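Local structure of CptN Toxin (Eubacterium rectale DSM 17629, 4RMO) at residues 38-44 with 150-154; 77-81 with 111-115; 88-92 with 125-130. The protein acts as the toxin of a type III toxin-antitoxin system, probably an endoribonuclease, and is held in a complex with its pseudoknotted antitoxin RNA. All coordinates share one frame; numbering follows the deposited sequence.

Contact 1 (38-44 with 150-154)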
loop_
_atom_site.group_PDB
_atom_site.type_symbol
_atom_site.label_atom_id
_atom_site.label_comp_id
_atom_site.label_asym_id
_atom_site.label_seq_id
_atom_site.Cartn_x
_atom_site.Cartn_y
_atom_site.Cartn_z
ATOM N N ASP A 38 -18.123 0.142 -16.850
ATOM C CA ASP A 38 -17.868 1.393 -17.568
ATOM C C ASP A 38 -18.315 2.592 -16.710
ATOM O O ASP A 38 -19.383 2.533 -16.097
ATOM C CB ASP A 38 -18.629 1.382 -18.873
ATOM C CG ASP A 38 -18.263 2.535 -19.758
ATOM O OD1 ASP A 38 -17.151 2.519 -20.335
ATOM O OD2 ASP A 38 -19.126 3.409 -19.958
ATOM N N SER A 39 -17.525 3.669 -16.703
ATOM C CA SER A 39 -17.867 4.910 -15.947
ATOM C C SER A 39 -19.081 5.658 -16.483
ATOM O O SER A 39 -19.825 6.253 -15.707
ATOM C CB SER A 39 -16.713 5.909 -15.981
ATOM O OG SER A 39 -15.480 5.281 -15.844
ATOM N N ASN A 40 -19.245 5.665 -17.810
ATOM C CA ASN A 40 -20.279 6.474 -18.482
ATOM C C ASN A 40 -21.656 5.823 -18.608
ATOM O O ASN A 40 -22.658 6.518 -18.517
ATOM C CB ASN A 40 -19.798 6.932 -19.853
ATOM C CG ASN A 40 -18.459 7.664 -19.796
ATOM O OD1 ASN A 40 -17.555 7.383 -20.575
ATOM N ND2 ASN A 40 -18.311 8.582 -18.841
ATOM N N TYR A 41 -21.724 4.503 -18.772
ATOM C CA TYR A 41 -23.016 3.786 -18.837
ATOM C C TYR A 41 -23.051 2.584 -17.947
ATOM O O TYR A 41 -22.220 1.668 -18.078
ATOM C CB TYR A 41 -23.319 3.310 -20.261
ATOM C CG TYR A 41 -23.562 4.427 -21.223
ATOM C CD1 TYR A 41 -22.504 5.064 -21.850
ATOM C CD2 TYR A 41 -24.876 4.869 -21.496
ATOM C CE1 TYR A 41 -22.733 6.120 -22.726
ATOM C CE2 TYR A 41 -25.118 5.921 -22.364
ATOM C CZ TYR A 41 -24.045 6.545 -22.976
ATOM O OH TYR A 41 -24.294 7.598 -23.823
ATOM N N ASN A 42 -23.989 2.583 -17.009
ATOM C CA ASN A 42 -24.218 1.413 -16.170
ATOM C C ASN A 42 -24.712 0.280 -17.063
ATOM O O ASN A 42 -25.394 0.515 -18.060
ATOM C CB ASN A 42 -25.238 1.712 -15.043
ATOM C CG ASN A 42 -24.705 2.683 -13.979
ATOM O OD1 ASN A 42 -23.862 2.317 -13.169
ATOM N ND2 ASN A 42 -25.226 3.907 -13.955
ATOM N N GLY A 43 -24.337 -0.944 -16.734
ATOM C CA GLY A 43 -24.739 -2.107 -17.533
ATOM C C GLY A 43 -23.812 -2.388 -18.702
ATOM O O GLY A 43 -24.070 -3.313 -19.475
ATOM N N ILE A 44 -22.723 -1.634 -18.818
ATOM C CA ILE A 44 -21.641 -1.990 -19.726
ATOM C C ILE A 44 -20.406 -2.337 -18.893
ATOM O O ILE A 44 -20.030 -1.590 -17.997
ATOM C CB ILE A 44 -21.338 -0.879 -20.715
ATOM C CG1 ILE A 44 -22.588 -0.622 -21.571
ATOM C CG2 ILE A 44 -20.146 -1.233 -21.601
ATOM C CD1 ILE A 44 -22.389 0.371 -22.708
ATOM N N TYR A 150 -19.064 -0.810 -28.302
ATOM C CA TYR A 150 -19.549 0.061 -27.245
ATOM C C TYR A 150 -20.829 0.805 -27.665
ATOM O O TYR A 150 -21.805 0.827 -26.927
ATOM C CB TYR A 150 -18.456 1.063 -26.897
ATOM C CG TYR A 150 -18.666 1.939 -25.693
ATOM C CD1 TYR A 150 -18.819 1.395 -24.434
ATOM C CD2 TYR A 150 -18.585 3.329 -25.793
ATOM C CE1 TYR A 150 -18.946 2.200 -23.319
ATOM C CE2 TYR A 150 -18.697 4.150 -24.682
ATOM C CZ TYR A 150 -18.884 3.580 -23.452
ATOM O OH TYR A 150 -19.001 4.362 -22.338
ATOM N N GLU A 151 -20.832 1.362 -28.870
ATOM C CA GLU A 151 -22.044 2.074 -29.383
ATOM C C GLU A 151 -23.204 1.119 -29.577
ATOM O O GLU A 151 -24.318 1.426 -29.194
ATOM C CB GLU A 151 -21.722 2.814 -30.696
ATOM C CG GLU A 151 -20.706 3.932 -30.435
ATOM C CD GLU A 151 -20.241 4.650 -31.681
ATOM O OE1 GLU A 151 -20.523 4.163 -32.802
ATOM O OE2 GLU A 151 -19.586 5.695 -31.535
ATOM N N ARG A 152 -22.941 -0.072 -30.116
ATOM C CA ARG A 152 -24.026 -1.048 -30.262
ATOM C C ARG A 152 -24.656 -1.376 -28.925
ATOM O O ARG A 152 -25.885 -1.491 -28.832
ATOM C CB ARG A 152 -23.536 -2.312 -30.940
ATOM C CG ARG A 152 -24.627 -3.243 -31.449
ATOM C CD ARG A 152 -24.295 -3.813 -32.834
ATOM N NE ARG A 152 -24.833 -5.123 -33.249
ATOM C CZ ARG A 152 -25.890 -5.763 -32.749
ATOM N NH1 ARG A 152 -26.634 -5.262 -31.771
ATOM N NH2 ARG A 152 -26.197 -6.932 -33.255
ATOM N N LEU A 153 -23.831 -1.478 -27.877
ATOM C CA LEU A 153 -24.353 -1.819 -26.544
ATOM C C LEU A 153 -25.244 -0.714 -25.994
ATOM O O LEU A 153 -26.233 -1.000 -25.350
ATOM C CB LEU A 153 -23.227 -2.146 -25.543
ATOM C CG LEU A 153 -22.381 -3.385 -25.883
ATOM C CD1 LEU A 153 -21.168 -3.443 -24.982
ATOM C CD2 LEU A 153 -23.211 -4.666 -25.770
ATOM N N GLN A 154 -24.909 0.537 -26.249
ATOM C CA GLN A 154 -25.805 1.655 -25.870
ATOM C C GLN A 154 -27.183 1.367 -26.558
ATOM O O GLN A 154 -27.288 1.619 -27.756
ATOM C CB GLN A 154 -25.154 2.977 -26.327
ATOM C CG GLN A 154 -23.861 3.286 -25.552
ATOM C CD GLN A 154 -22.831 4.284 -26.087
ATOM O OE1 GLN A 154 -21.692 3.885 -26.104
ATOM N NE2 GLN A 154 -23.150 5.543 -26.420
#
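An Asx motif at Asp38, in the loop between antiparallel strands 32-37 and 44-51, receives the tip of Tyr150 from helix 146-153. The phenol arrives from the direction opposite to the aspartate: Tyr150 OH donates to Asp38 OD2 at 2.6 Å, on the syn side and 27° out of the carboxylate plane. The same oxygen uses its anti lone pair for Tyr41 N (3.1 Å, N-H...O angle 151°), which closes the Asx motif, and takes a weak bond from Asn40 N. Asp38 OD1 takes Trp46 NE1; this many donors on a buried carboxylate would probably stabilise its charge. Tyr150 OH also lies at the edge of the Tyr41 ring, in its plane, 3.6 Å from Tyr41 CD1. Gln154, the first residue to leave the helix, lays CG over one face of that ring, 4.1 Å from the centroid and 8° off the normal, a CH-pi contact. The apolar part of the contact is made by Ile44, which carries CG1 opposite its carbonyl carbon and extends CD1 toward the helix, where it lies 3.9 Å from both Tyr150 CE1 and Leu153 CB. Pro94 of strand 93-96 packs on Ile44 and Leu153, and Met17 of helix 11-17 touches Leu153.

Contact 2 (77-81 with 111-115). With CA (calcium ion), chain Q; nucleotides of chain F.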
loop_
_atom_site.group_PDB
_atom_site.type_symbol
_atom_site.label_atom_id
_atom_site.label_comp_id
_atom_site.label_asym_id
_atom_site.label_seq_id
_atom_site.Cartn_x
_atom_site.Cartn_y
_atom_site.Cartn_z
ATOM N N VAL A 77 -0.159 -14.128 -14.835
ATOM C CA VAL A 77 -0.185 -14.451 -13.440
ATOM C C VAL A 77 -0.788 -15.837 -13.213
ATOM O O VAL A 77 -1.595 -16.340 -14.008
ATOM C CB VAL A 77 -0.958 -13.368 -12.660
ATOM C CG1 VAL A 77 -2.434 -13.391 -12.984
ATOM C CG2 VAL A 77 -0.757 -13.518 -11.158
ATOM N N LYS A 78 -0.367 -16.470 -12.128
ATOM C CA LYS A 78 -0.866 -17.776 -11.736
ATOM C C LYS A 78 -2.229 -17.559 -11.119
ATOM O O LYS A 78 -2.356 -16.819 -10.137
ATOM C CB LYS A 78 0.100 -18.392 -10.716
ATOM C CG LYS A 78 0.338 -19.871 -10.853
ATOM C CD LYS A 78 1.374 -20.388 -9.849
ATOM C CE LYS A 78 2.767 -20.121 -10.392
ATOM N NZ LYS A 78 3.905 -20.668 -9.609
ATOM N N LEU A 79 -3.240 -18.228 -11.651
ATOM C CA LEU A 79 -4.593 -18.157 -11.044
ATOM C C LEU A 79 -4.726 -19.152 -9.897
ATOM O O LEU A 79 -3.824 -19.951 -9.635
ATOM C CB LEU A 79 -5.672 -18.446 -12.075
ATOM C CG LEU A 79 -5.601 -17.578 -13.327
ATOM C CD1 LEU A 79 -6.790 -17.879 -14.209
ATOM C CD2 LEU A 79 -5.584 -16.104 -12.934
ATOM N N ASP A 80 -5.871 -19.130 -9.243
ATOM C CA ASP A 80 -6.133 -20.000 -8.108
ATOM C C ASP A 80 -6.253 -21.508 -8.505
ATOM O O ASP A 80 -6.322 -22.358 -7.634
ATOM C CB ASP A 80 -7.386 -19.536 -7.349
ATOM C CG ASP A 80 -7.250 -18.116 -6.780
ATOM O OD1 ASP A 80 -6.111 -17.650 -6.673
ATOM O OD2 ASP A 80 -8.260 -17.488 -6.440
ATOM N N ASP A 81 -6.262 -21.821 -9.799
ATOM C CA ASP A 81 -6.137 -23.188 -10.241
ATOM C C ASP A 81 -4.641 -23.624 -10.320
ATOM O O ASP A 81 -4.345 -24.706 -10.815
ATOM C CB ASP A 81 -6.828 -23.389 -11.610
ATOM C CG ASP A 81 -6.200 -22.569 -12.738
ATOM O OD1 ASP A 81 -5.097 -21.978 -12.583
ATOM O OD2 ASP A 81 -6.826 -22.529 -13.830
ATOM N N LEU A 111 -14.375 -19.542 -10.101
ATOM C CA LEU A 111 -12.999 -19.099 -10.209
ATOM C C LEU A 111 -12.969 -17.577 -10.274
ATOM O O LEU A 111 -13.700 -16.960 -11.033
ATOM C CB LEU A 111 -12.335 -19.646 -11.454
ATOM C CG LEU A 111 -10.838 -19.461 -11.546
ATOM C CD1 LEU A 111 -10.127 -20.304 -10.506
ATOM C CD2 LEU A 111 -10.312 -19.837 -12.923
ATOM N N ARG A 112 -12.120 -16.974 -9.470
ATOM C CA ARG A 112 -11.964 -15.545 -9.498
ATOM C C ARG A 112 -10.535 -15.164 -9.071
ATOM O O ARG A 112 -9.733 -16.022 -8.629
ATOM C CB ARG A 112 -13.064 -14.894 -8.675
ATOM C CG ARG A 112 -12.944 -15.103 -7.193
ATOM C CD ARG A 112 -14.282 -15.249 -6.468
ATOM N NE ARG A 112 -14.273 -16.645 -6.079
ATOM C CZ ARG A 112 -14.020 -17.135 -4.872
ATOM N NH1 ARG A 112 -13.856 -16.367 -3.818
ATOM N NH2 ARG A 112 -13.968 -18.441 -4.735
ATOM N N LEU A 113 -10.163 -13.923 -9.334
ATOM C CA LEU A 113 -8.797 -13.472 -9.008
ATOM C C LEU A 113 -8.855 -12.973 -7.551
ATOM O O LEU A 113 -9.074 -11.814 -7.302
ATOM C CB LEU A 113 -8.339 -12.404 -9.982
ATOM C CG LEU A 113 -6.874 -12.052 -9.905
ATOM C CD1 LEU A 113 -5.985 -13.205 -10.275
ATOM C CD2 LEU A 113 -6.615 -10.894 -10.858
ATOM N N THR A 114 -8.672 -13.894 -6.591
ATOM C CA THR A 114 -8.813 -13.571 -5.164
ATOM C C THR A 114 -7.644 -12.753 -4.631
ATOM O O THR A 114 -7.826 -11.996 -3.682
ATOM C CB THR A 114 -8.909 -14.849 -4.314
ATOM O OG1 THR A 114 -7.796 -15.730 -4.615
ATOM C CG2 THR A 114 -10.207 -15.551 -4.584
ATOM N N SER A 115 -6.449 -12.920 -5.215
ATOM C CA SER A 115 -5.294 -12.106 -4.842
ATOM C C SER A 115 -5.502 -10.636 -5.228
ATOM O O SER A 115 -5.286 -10.247 -6.382
ATOM C CB SER A 115 -4.027 -12.636 -5.498
ATOM O OG SER A 115 -3.644 -13.896 -4.978
HETATM CA CA CA Q . -4.599 -18.224 -4.802
ATOM P P A F 14 -7.076 -19.963 -3.058
ATOM O OP1 A F 14 -6.340 -21.220 -2.932
ATOM O OP2 A F 14 -6.462 -18.867 -3.907
ATOM O "O5'" A F 14 -8.530 -20.277 -3.617
ATOM C "C5'" A F 14 -9.473 -19.212 -3.806
ATOM C "C4'" A F 14 -10.816 -19.777 -4.191
ATOM O "O4'" A F 14 -10.663 -20.596 -5.383
ATOM C "C3'" A F 14 -11.395 -20.728 -3.163
ATOM O "O3'" A F 14 -12.103 -20.065 -2.137
ATOM C "C2'" A F 14 -12.311 -21.594 -4.017
ATOM O "O2'" A F 14 -13.544 -20.965 -4.274
ATOM C "C1'" A F 14 -11.489 -21.738 -5.290
ATOM N N9 A F 14 -10.651 -22.949 -5.360
ATOM C C8 A F 14 -9.310 -23.077 -5.640
ATOM N N7 A F 14 -8.905 -24.323 -5.713
ATOM C C5 A F 14 -10.065 -25.063 -5.499
ATOM C C6 A F 14 -10.320 -26.455 -5.479
ATOM N N6 A F 14 -9.378 -27.378 -5.650
ATOM N N1 A F 14 -11.593 -26.861 -5.281
ATOM C C2 A F 14 -12.535 -25.930 -5.083
ATOM N N3 A F 14 -12.424 -24.596 -5.101
ATOM C C4 A F 14 -11.150 -24.227 -5.320
ATOM P P G F 13 -3.594 -19.088 2.677
ATOM O OP1 G F 13 -3.852 -19.916 3.883
ATOM O OP2 G F 13 -2.557 -19.499 1.717
ATOM O "O5'" G F 13 -5.023 -18.943 2.000
ATOM C "C5'" G F 13 -5.133 -18.633 0.600
ATOM C "C4'" G F 13 -6.535 -18.200 0.312
ATOM O "O4'" G F 13 -6.705 -16.867 0.828
ATOM C "C3'" G F 13 -6.922 -18.122 -1.163
ATOM O "O3'" G F 13 -7.409 -19.402 -1.591
ATOM C "C2'" G F 13 -8.021 -17.076 -1.149
ATOM O "O2'" G F 13 -9.240 -17.665 -0.745
ATOM C "C1'" G F 13 -7.540 -16.124 -0.053
ATOM N N9 G F 13 -6.795 -14.956 -0.518
ATOM C C8 G F 13 -5.533 -14.911 -1.064
ATOM N N7 G F 13 -5.142 -13.697 -1.345
ATOM C C5 G F 13 -6.202 -12.895 -0.937
ATOM C C6 G F 13 -6.367 -11.489 -0.994
ATOM O O6 G F 13 -5.577 -10.630 -1.438
ATOM N N1 G F 13 -7.597 -11.099 -0.473
ATOM C C2 G F 13 -8.542 -11.951 0.045
ATOM N N2 G F 13 -9.681 -11.392 0.466
ATOM N N3 G F 13 -8.412 -13.261 0.076
ATOM C C4 G F 13 -7.213 -13.660 -0.396
ATOM P P U F 42 -9.172 -33.268 -8.523
ATOM O OP1 U F 42 -10.388 -34.128 -8.587
ATOM O OP2 U F 42 -7.847 -33.722 -8.989
ATOM O "O5'" U F 42 -9.506 -31.961 -9.361
ATOM C "C5'" U F 42 -10.635 -31.115 -9.015
ATOM C "C4'" U F 42 -10.548 -29.805 -9.767
ATOM O "O4'" U F 42 -9.310 -29.121 -9.403
ATOM C "C3'" U F 42 -10.520 -29.941 -11.288
ATOM O "O3'" U F 42 -11.224 -28.904 -11.932
ATOM C "C2'" U F 42 -9.053 -29.767 -11.618
ATOM O "O2'" U F 42 -8.849 -29.289 -12.917
ATOM C "C1'" U F 42 -8.657 -28.728 -10.584
ATOM N N1 U F 42 -7.208 -28.673 -10.350
ATOM C C2 U F 42 -6.610 -27.455 -10.566
ATOM O O2 U F 42 -7.241 -26.470 -10.899
ATOM N N3 U F 42 -5.248 -27.433 -10.383
ATOM C C4 U F 42 -4.437 -28.483 -10.008
ATOM O O4 U F 42 -3.223 -28.302 -9.894
ATOM C C5 U F 42 -5.131 -29.724 -9.805
ATOM C C6 U F 42 -6.462 -29.774 -9.983
HETATM O O HOH W 1 -10.732 -18.457 -7.463
HETATM O O HOH W 2 -5.627 -15.111 -7.379
HETATM O O HOH W 3 -5.152 -15.959 -4.077
HETATM O O HOH W 4 -4.129 -20.625 -5.115
HETATM O O HOH W 5 -3.750 -18.780 -2.652
HETATM O O HOH W 6 -2.635 -16.856 -5.488
#
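Two first torsions bring Asp80 and Thr114 together: the aspartate turns CG beside its own backbone N (chi1 -61°), and the threonine tucks OG1 between N and the carbonyl carbon (chi1 53°). Thr114 OG1 then donates to Asp80 OD2 at 2.6 Å, on the syn side and 24° out of the carboxylate plane. The bond leaves Asp80 OD1 to coordinate a calcium ion at 2.5 Å. The remaining ligands are four waters and OP2 of A14 of RNA chain F, at 2.2 Å from the metal, so the ion bridges carboxylate and phosphate and probably offsets their like charges. Thr114 acts in the second shell as well, because its OG1 accepts from one of the calcium waters, which also hydrogen-bonds to Ser115 OG.

This calcium-mediated RNA contact is built where the loop after strand 75-78 passes the loop that precedes helix 116-134. Leu113 is the centre of an inverse gamma turn there, and its CD1 reaches Leu79 CD2 at 4.0 Å, the two side chains crossing at about a right angle. Leu111 CD2 meets Leu79 CD1 at 4.2 Å, and Phe6 of strand 6-9 touches both residues. The RNA is also met farther out. N3 of U42 of chain F donates to Asp81 O at 2.9 Å, and Arg112, its NE bonded to His110 O, has NH2 lying 2.6 Å from O2' of A14, which is at the guanidinium edge.

Contact 3 (88-92 with 125-130). With nucleotides of chain B.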
loop_
_atom_site.group_PDB
_atom_site.type_symbol
_atom_site.label_atom_id
_atom_site.label_comp_id
_atom_site.label_asym_id
_atom_site.label_seq_id
_atom_site.Cartn_x
_atom_site.Cartn_y
_atom_site.Cartn_z
ATOM N N LEU A 88 -4.994 -10.851 -21.871
ATOM C CA LEU A 88 -4.705 -10.105 -23.082
ATOM C C LEU A 88 -5.450 -8.776 -22.981
ATOM O O LEU A 88 -6.487 -8.551 -23.599
ATOM C CB LEU A 88 -5.059 -10.855 -24.337
ATOM C CG LEU A 88 -4.537 -12.287 -24.525
ATOM C CD1 LEU A 88 -4.609 -12.743 -25.989
ATOM C CD2 LEU A 88 -3.186 -12.522 -23.952
ATOM N N ILE A 89 -4.878 -7.889 -22.182
ATOM C CA ILE A 89 -5.506 -6.629 -21.869
ATOM C C ILE A 89 -5.631 -5.816 -23.170
ATOM O O ILE A 89 -6.594 -5.071 -23.355
ATOM C CB ILE A 89 -4.674 -5.875 -20.809
ATOM C CG1 ILE A 89 -4.479 -6.793 -19.589
ATOM C CG2 ILE A 89 -5.357 -4.589 -20.417
ATOM C CD1 ILE A 89 -3.779 -6.153 -18.399
ATOM N N GLN A 90 -4.632 -5.957 -24.043
ATOM C CA GLN A 90 -4.679 -5.421 -25.404
ATOM C C GLN A 90 -6.027 -5.611 -26.095
ATOM O O GLN A 90 -6.452 -4.760 -26.862
ATOM C CB GLN A 90 -3.589 -6.089 -26.254
ATOM C CG GLN A 90 -3.677 -7.606 -26.270
ATOM C CD GLN A 90 -2.578 -8.246 -27.055
ATOM O OE1 GLN A 90 -1.460 -7.737 -27.123
ATOM N NE2 GLN A 90 -2.866 -9.430 -27.619
ATOM N N ASP A 91 -6.703 -6.728 -25.794
ATOM C CA ASP A 91 -7.884 -7.138 -26.538
ATOM C C ASP A 91 -9.129 -7.031 -25.701
ATOM O O ASP A 91 -10.132 -7.717 -25.939
ATOM C CB ASP A 91 -7.711 -8.563 -27.024
ATOM C CG ASP A 91 -6.645 -8.676 -28.069
ATOM O OD1 ASP A 91 -6.557 -7.793 -28.932
ATOM O OD2 ASP A 91 -5.915 -9.694 -28.081
HETATM N N MSE A 92 -9.075 -6.176 -24.710
HETATM C CA MSE A 92 -10.236 -5.998 -23.842
HETATM C C MSE A 92 -11.377 -5.372 -24.597
HETATM O O MSE A 92 -11.157 -4.664 -25.595
HETATM C CB MSE A 92 -9.869 -5.103 -22.678
HETATM C CG MSE A 92 -9.548 -3.681 -23.161
HETATM SE SE MSE A 92 -8.821 -2.625 -21.661
HETATM C CE MSE A 92 -10.401 -2.497 -20.521
ATOM N N LYS A 125 -3.470 -1.572 -15.308
ATOM C CA LYS A 125 -2.981 -1.770 -16.655
ATOM C C LYS A 125 -4.124 -1.569 -17.629
ATOM O O LYS A 125 -3.943 -0.998 -18.696
ATOM C CB LYS A 125 -2.353 -3.146 -16.779
ATOM C CG LYS A 125 -0.991 -3.197 -16.161
ATOM C CD LYS A 125 -0.343 -4.552 -16.279
ATOM C CE LYS A 125 1.005 -4.594 -15.566
ATOM N NZ LYS A 125 1.848 -5.660 -16.143
ATOM N N ALA A 126 -5.307 -2.009 -17.235
ATOM C CA ALA A 126 -6.459 -1.970 -18.096
ATOM C C ALA A 126 -6.956 -0.562 -18.307
ATOM O O ALA A 126 -7.472 -0.237 -19.378
ATOM C CB ALA A 126 -7.576 -2.817 -17.505
ATOM N N ARG A 127 -6.881 0.253 -17.271
ATOM C CA ARG A 127 -7.302 1.657 -17.385
ATOM C C ARG A 127 -6.384 2.398 -18.318
ATOM O O ARG A 127 -6.812 3.224 -19.102
ATOM C CB ARG A 127 -7.299 2.309 -16.023
ATOM C CG ARG A 127 -8.474 1.862 -15.180
ATOM C CD ARG A 127 -8.548 2.619 -13.825
ATOM N NE ARG A 127 -9.620 2.039 -13.014
ATOM C CZ ARG A 127 -10.917 2.166 -13.274
ATOM N NH1 ARG A 127 -11.359 2.897 -14.292
ATOM N NH2 ARG A 127 -11.797 1.548 -12.501
ATOM N N LYS A 128 -5.098 2.107 -18.208
ATOM C CA LYS A 128 -4.127 2.679 -19.069
ATOM C C LYS A 128 -4.342 2.226 -20.540
ATOM O O LYS A 128 -4.348 3.040 -21.463
ATOM C CB LYS A 128 -2.748 2.263 -18.618
ATOM C CG LYS A 128 -1.650 2.855 -19.452
ATOM C CD LYS A 128 -0.268 2.639 -18.866
ATOM C CE LYS A 128 0.805 3.117 -19.859
ATOM N NZ LYS A 128 2.210 2.731 -19.496
ATOM N N VAL A 129 -4.491 0.925 -20.747
ATOM C CA VAL A 129 -4.661 0.420 -22.076
ATOM C C VAL A 129 -5.939 0.986 -22.712
ATOM O O VAL A 129 -5.937 1.406 -23.862
ATOM C CB VAL A 129 -4.692 -1.103 -22.092
ATOM C CG1 VAL A 129 -5.312 -1.596 -23.387
ATOM C CG2 VAL A 129 -3.293 -1.642 -21.917
ATOM N N LEU A 130 -7.027 0.973 -21.969
ATOM C CA LEU A 130 -8.268 1.511 -22.492
ATOM C C LEU A 130 -8.116 3.002 -22.824
ATOM O O LEU A 130 -8.684 3.496 -23.806
ATOM C CB LEU A 130 -9.384 1.296 -21.512
ATOM C CG LEU A 130 -10.738 1.833 -21.952
ATOM C CD1 LEU A 130 -11.128 1.197 -23.260
ATOM C CD2 LEU A 130 -11.775 1.573 -20.865
ATOM P P G B 3 0.807 -14.815 -34.910
ATOM O OP1 G B 3 2.068 -15.140 -35.544
ATOM O OP2 G B 3 0.657 -15.033 -33.434
ATOM O "O5'" G B 3 0.376 -13.306 -35.109
ATOM C "C5'" G B 3 0.243 -12.730 -36.412
ATOM C "C4'" G B 3 -0.537 -11.435 -36.315
ATOM O "O4'" G B 3 -1.862 -11.730 -35.789
ATOM C "C3'" G B 3 0.024 -10.390 -35.366
ATOM O "O3'" G B 3 0.970 -9.532 -36.006
ATOM C "C2'" G B 3 -1.220 -9.597 -35.006
ATOM O "O2'" G B 3 -1.567 -8.621 -35.964
ATOM C "C1'" G B 3 -2.271 -10.700 -34.918
ATOM N N9 G B 3 -2.396 -11.254 -33.572
ATOM C C8 G B 3 -1.703 -12.313 -33.049
ATOM N N7 G B 3 -1.980 -12.539 -31.794
ATOM C C5 G B 3 -2.936 -11.586 -31.477
ATOM C C6 G B 3 -3.615 -11.344 -30.267
ATOM O O6 G B 3 -3.544 -11.972 -29.210
ATOM N N1 G B 3 -4.498 -10.273 -30.378
ATOM C C2 G B 3 -4.669 -9.508 -31.502
ATOM N N2 G B 3 -5.538 -8.494 -31.404
ATOM N N3 G B 3 -4.033 -9.722 -32.640
ATOM C C4 G B 3 -3.198 -10.780 -32.561
ATOM P P U B 4 2.547 -9.657 -35.719
ATOM O OP1 U B 4 3.200 -9.339 -37.001
ATOM O OP2 U B 4 2.822 -10.939 -35.023
ATOM O "O5'" U B 4 2.809 -8.534 -34.620
ATOM C "C5'" U B 4 2.509 -7.155 -34.900
ATOM C "C4'" U B 4 2.837 -6.311 -33.691
ATOM O "O4'" U B 4 1.830 -6.564 -32.661
ATOM C "C3'" U B 4 4.186 -6.588 -33.020
ATOM O "O3'" U B 4 4.637 -5.449 -32.288
ATOM C "C2'" U B 4 3.812 -7.593 -31.936
ATOM O "O2'" U B 4 4.704 -7.694 -30.846
ATOM C "C1'" U B 4 2.473 -7.019 -31.482
ATOM N N1 U B 4 1.594 -7.980 -30.828
ATOM C C2 U B 4 1.045 -7.635 -29.613
ATOM O O2 U B 4 1.250 -6.567 -29.076
ATOM N N3 U B 4 0.235 -8.591 -29.055
ATOM C C4 U B 4 -0.062 -9.835 -29.578
ATOM O O4 U B 4 -0.852 -10.564 -28.988
ATOM C C5 U B 4 0.544 -10.110 -30.843
ATOM C C6 U B 4 1.328 -9.197 -31.413
ATOM P P U B 26 -10.080 6.779 -15.443
ATOM O OP1 U B 26 -11.498 6.719 -15.012
ATOM O OP2 U B 26 -9.283 5.547 -15.702
ATOM O "O5'" U B 26 -9.870 7.579 -16.813
ATOM C "C5'" U B 26 -10.512 8.869 -17.037
ATOM C "C4'" U B 26 -10.256 9.321 -18.452
ATOM O "O4'" U B 26 -8.816 9.358 -18.681
ATOM C "C3'" U B 26 -10.829 8.417 -19.539
ATOM O "O3'" U B 26 -11.177 9.217 -20.648
ATOM C "C2'" U B 26 -9.626 7.558 -19.924
ATOM O "O2'" U B 26 -9.629 7.015 -21.226
ATOM C "C1'" U B 26 -8.479 8.563 -19.793
ATOM N N1 U B 26 -7.183 7.922 -19.524
ATOM C C2 U B 26 -6.200 8.024 -20.479
ATOM O O2 U B 26 -6.364 8.619 -21.532
ATOM N N3 U B 26 -5.031 7.374 -20.174
ATOM C C4 U B 26 -4.752 6.647 -19.034
ATOM O O4 U B 26 -3.639 6.128 -18.897
ATOM C C5 U B 26 -5.806 6.619 -18.081
ATOM C C6 U B 26 -6.970 7.214 -18.365
#
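Ile89 and Met92, in the short connection between strands 84-87 and 93-96, pack on one side of helix 116-134; the connection contains a 3-10 segment at residues 89-90. Packing is tightest round Ile89. Its CG2 branch, set opposite the backbone N, lies 3.7 Å from Ala126 CA and is also met by Val129 CG2 at 3.9 Å, while the other branch puts CD1 3.7 Å from Lys125 CB. Met92, modelled as selenomethionine, starts with CG between its backbone N and carbonyl carbon (chi1 66°), which sends the chain toward the helix, across its axis. SE comes 4.0 Å from both Val129 CG1 and Leu130 CB, and a bend at chi3 brings CE to the Ala126 methyl. Trp46 and Phe36 of the sheet also touch Met92; this part is buried and its side chains are apolar, although Met92 SE comes nearest to Ala126 O, 3.6 Å away.

The other sides of the helix are less enclosed. Lys125, Arg127 and Lys128 are partly exposed and lead away from the connection, NZ of Lys125 bonding to Cys71 O and His75 ND1, NZ of Lys128 to Asp72. Arg127 has OP2 of U26 of RNA chain B at its guanidinium edge. On the far side of the connection, Gln90 and Asp91 read bases of the same RNA. Gln90 NE2 donates to O4 of U4, and its OE1 accepts from N3. Asp91 takes the Watson-Crick edge of G3: OD1 accepts from N2 at 2.8 Å and OD2 from N1 at 2.8 Å, with an N-H...O angle of 175°.

In the fold
From the N terminus, the chain first enters contact 1 at residues 38-44, and that loop closes only at 150-154, joining the sheet's hairpin loop to the C-terminal helix. Contacts 2 and 3 both nest inside it. They cross each other: 77-81 opens first and 88-92 follows, then 111-115 closes contact 2 before 125-130 closes contact 3. The crossing ties the loop after strand 75-78 and the connection from strand 84-87 to strand 93-96 to helix 116-134 and the loop before it. Centres of contacts 2 and 3 are 18 Å apart, those of contacts 1 and 2 27 Å; contacts 1 and 3 approach to about 5 Å between nearest atoms.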